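Long-range contact in endo-b-1,4-glucanase (Nasutitermes takasagoensis, PDB 1KS8), which probably hydrolyses internal beta-1,4-glucosidic linkages in cellulose and related beta-glucans, as a family 9 glycosyl hydrolase: residues Glu112-Gly118 with Arg137-Asp143. Sequence-based numbering, arbitrary orientation.
Sequences EFYGQVG and RPAYKID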
loop_
_atom_site.group_PDB
_atom_site.type_symbol
_atom_site.label_atom_id
_atom_site.label_comp_id
_atom_site.label_asym_id
_atom_site.label_seq_id
_atom_site.Cartn_x
_atom_site.Cartn_y
_atom_site.Cartn_z
ATOM N N GLU A 112 5.209 22.360 -0.113
ATOM C CA GLU A 112 3.753 22.281 -0.110
ATOM C C GLU A 112 3.380 20.953 -0.744
ATOM O O GLU A 112 3.925 20.577 -1.781
ATOM C CB GLU A 112 3.133 23.426 -0.913
ATOM C CG GLU A 112 1.613 23.493 -0.795
ATOM C CD GLU A 112 1.020 24.705 -1.483
ATOM O OE1 GLU A 112 0.814 24.658 -2.715
ATOM O OE2 GLU A 112 0.771 25.713 -0.789
ATOM N N PHE A 113 2.451 20.241 -0.121
ATOM C CA PHE A 113 2.050 18.947 -0.645
ATOM C C PHE A 113 0.587 18.634 -0.368
ATOM O O PHE A 113 0.135 18.700 0.778
ATOM C CB PHE A 113 2.928 17.854 -0.029
ATOM C CG PHE A 113 2.691 16.495 -0.609
ATOM C CD1 PHE A 113 3.130 16.193 -1.890
ATOM C CD2 PHE A 113 2.001 15.527 0.113
ATOM C CE1 PHE A 113 2.885 14.945 -2.451
ATOM C CE2 PHE A 113 1.748 14.272 -0.439
ATOM C CZ PHE A 113 2.191 13.981 -1.723
ATOM N N TYR A 114 -0.158 18.300 -1.414
ATOM C CA TYR A 114 -1.556 17.949 -1.227
ATOM C C TYR A 114 -1.652 16.501 -0.776
ATOM O O TYR A 114 -1.167 15.590 -1.451
ATOM C CB TYR A 114 -2.358 18.188 -2.507
ATOM C CG TYR A 114 -2.736 19.641 -2.664
ATOM C CD1 TYR A 114 -1.824 20.573 -3.166
ATOM C CD2 TYR A 114 -3.981 20.100 -2.236
ATOM C CE1 TYR A 114 -2.147 21.932 -3.229
ATOM C CE2 TYR A 114 -4.311 21.449 -2.294
ATOM C CZ TYR A 114 -3.391 22.358 -2.789
ATOM O OH TYR A 114 -3.719 23.693 -2.827
ATOM N N GLY A 115 -2.271 16.304 0.384
ATOM C CA GLY A 115 -2.395 14.971 0.944
ATOM C C GLY A 115 -3.762 14.332 0.846
ATOM O O GLY A 115 -3.951 13.205 1.311
ATOM N N GLN A 116 -4.724 15.025 0.252
ATOM C CA GLN A 116 -6.052 14.450 0.130
ATOM C C GLN A 116 -6.916 15.161 -0.892
ATOM O O GLN A 116 -6.839 16.379 -1.039
ATOM C CB GLN A 116 -6.767 14.490 1.487
ATOM C CG GLN A 116 -7.976 13.563 1.598
ATOM C CD GLN A 116 -8.568 13.551 2.998
ATOM O OE1 GLN A 116 -7.847 13.395 3.985
ATOM N NE2 GLN A 116 -9.886 13.705 3.092
ATOM N N VAL A 117 -7.713 14.386 -1.617
ATOM C CA VAL A 117 -8.684 14.935 -2.558
ATOM C C VAL A 117 -9.956 14.161 -2.244
ATOM O O VAL A 117 -9.977 12.922 -2.295
ATOM C CB VAL A 117 -8.311 14.729 -4.035
ATOM C CG1 VAL A 117 -9.415 15.316 -4.917
ATOM C CG2 VAL A 117 -6.988 15.417 -4.339
ATOM N N GLY A 118 -11.002 14.903 -1.896
ATOM C CA GLY A 118 -12.269 14.308 -1.523
ATOM C C GLY A 118 -12.383 14.384 -0.010
ATOM O O GLY A 118 -11.387 14.219 0.697
ATOM N N ARG A 137 -15.273 18.005 -4.268
ATOM C CA ARG A 137 -14.139 17.210 -3.819
ATOM C C ARG A 137 -13.013 18.145 -3.399
ATOM O O ARG A 137 -12.133 18.489 -4.192
ATOM C CB ARG A 137 -13.683 16.256 -4.928
ATOM C CG ARG A 137 -14.597 15.041 -5.061
ATOM C CD ARG A 137 -14.331 14.229 -6.318
ATOM N NE ARG A 137 -13.005 13.615 -6.359
ATOM C CZ ARG A 137 -12.626 12.566 -5.633
ATOM N NH1 ARG A 137 -13.465 11.989 -4.783
ATOM N NH2 ARG A 137 -11.403 12.069 -5.783
ATOM N N PRO A 138 -13.040 18.584 -2.133
ATOM C CA PRO A 138 -12.012 19.487 -1.617
ATOM C C PRO A 138 -10.646 18.823 -1.625
ATOM O O PRO A 138 -10.538 17.599 -1.518
ATOM C CB PRO A 138 -12.484 19.782 -0.192
ATOM C CG PRO A 138 -13.962 19.548 -0.246
ATOM C CD PRO A 138 -14.076 18.330 -1.117
ATOM N N ALA A 139 -9.607 19.638 -1.759
ATOM C CA ALA A 139 -8.238 19.149 -1.740
ATOM C C ALA A 139 -7.592 19.770 -0.510
ATOM O O ALA A 139 -7.733 20.971 -0.264
ATOM C CB ALA A 139 -7.501 19.573 -3.004
ATOM N N TYR A 140 -6.899 18.948 0.270
ATOM C CA TYR A 140 -6.251 19.412 1.490
ATOM C C TYR A 140 -4.743 19.248 1.373
ATOM O O TYR A 140 -4.259 18.262 0.810
ATOM C CB TYR A 140 -6.767 18.612 2.688
ATOM C CG TYR A 140 -8.273 18.622 2.850
ATOM C CD1 TYR A 140 -8.978 19.819 2.956
ATOM C CD2 TYR A 140 -8.991 17.428 2.925
ATOM C CE1 TYR A 140 -10.364 19.828 3.136
ATOM C CE2 TYR A 140 -10.372 17.426 3.105
ATOM C CZ TYR A 140 -11.051 18.625 3.210
ATOM O OH TYR A 140 -12.417 18.616 3.397
ATOM N N LYS A 141 -4.000 20.203 1.920
ATOM C CA LYS A 141 -2.551 20.163 1.831
ATOM C C LYS A 141 -1.835 20.426 3.147
ATOM O O LYS A 141 -2.428 20.895 4.123
ATOM C CB LYS A 141 -2.081 21.216 0.827
ATOM C CG LYS A 141 -2.335 22.650 1.296
ATOM C CD LYS A 141 -1.865 23.675 0.272
ATOM C CE LYS A 141 -1.910 25.087 0.837
ATOM N NZ LYS A 141 -3.273 25.469 1.284
ATOM N N ILE A 142 -0.551 20.094 3.156
ATOM C CA ILE A 142 0.305 20.384 4.290
ATOM C C ILE A 142 1.284 21.406 3.715
ATOM O O ILE A 142 1.525 21.437 2.503
ATOM C CB ILE A 142 1.084 19.140 4.815
ATOM C CG1 ILE A 142 1.785 18.407 3.670
ATOM C CG2 ILE A 142 0.136 18.212 5.563
ATOM C CD1 ILE A 142 2.699 17.281 4.143
ATOM N N ASP A 143 1.808 22.272 4.573
ATOM C CA ASP A 143 2.764 23.289 4.150
ATOM C C ASP A 143 3.613 23.684 5.351
ATOM O O ASP A 143 3.561 23.025 6.385
ATOM C CB ASP A 143 2.049 24.514 3.555
ATOM C CG ASP A 143 0.923 25.031 4.429
ATOM O OD1 ASP A 143 1.083 25.062 5.664
ATOM O OD2 ASP A 143 -0.126 25.425 3.871
#
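K141 lies alongside Y114, pointing the same way, and sets its CB over the middle of the phenol ring, 3.7 Å from the centroid and 8° off the ring normal, a CH-pi contact. The aliphatic chain then follows the ring outward until K141 CD packs 3.6 Å from Y114 OH, a hydroxyl hydrogen-bonded to the backbone N of D43. The extended side chain of E112 crosses the same lysine obliquely: E112 OE2 comes to 3.2 Å from K141 CE but remains 4.6 Å from K141 NZ, too far for a salt bridge, while OE1 is held by T108; the ammonium has a long, weak ion pair with D43. A139 adds its methyl, CB, 3.6 Å from Y114 CD2. Y114, K141 and A139, with V117, share one face of a small antiparallel sheet in the (alpha/alpha)6 barrel enzyme, with strand 113-117 central between 60-61 and 139-142. A classic beta bulge shifts the pairing midway: G115 N and, weakly, Q116 N both donate to Y140 O. The opposite face carries F113, I142, Q116 and Y140. I142 CG1, placed between backbone N and carbonyl carbon (chi1 50°), touches F113 CB at 3.9 Å, and both side chains pack on L151 of helix 149-165. Q116 runs beside Y140 with its amide almost perpendicular to the ring, meeting the ring edge; Q116 NE2 sits 3.8 Å from Y140 CE2. That amide is fixed by a nearly straight bond from Q116 NE2 to G118 O (2.9 Å) and by D201. At the far end G118 N donates to P138 O, and G118 CA lies over one face of the R137 guanidinium, whose NE forms a salt bridge with D40.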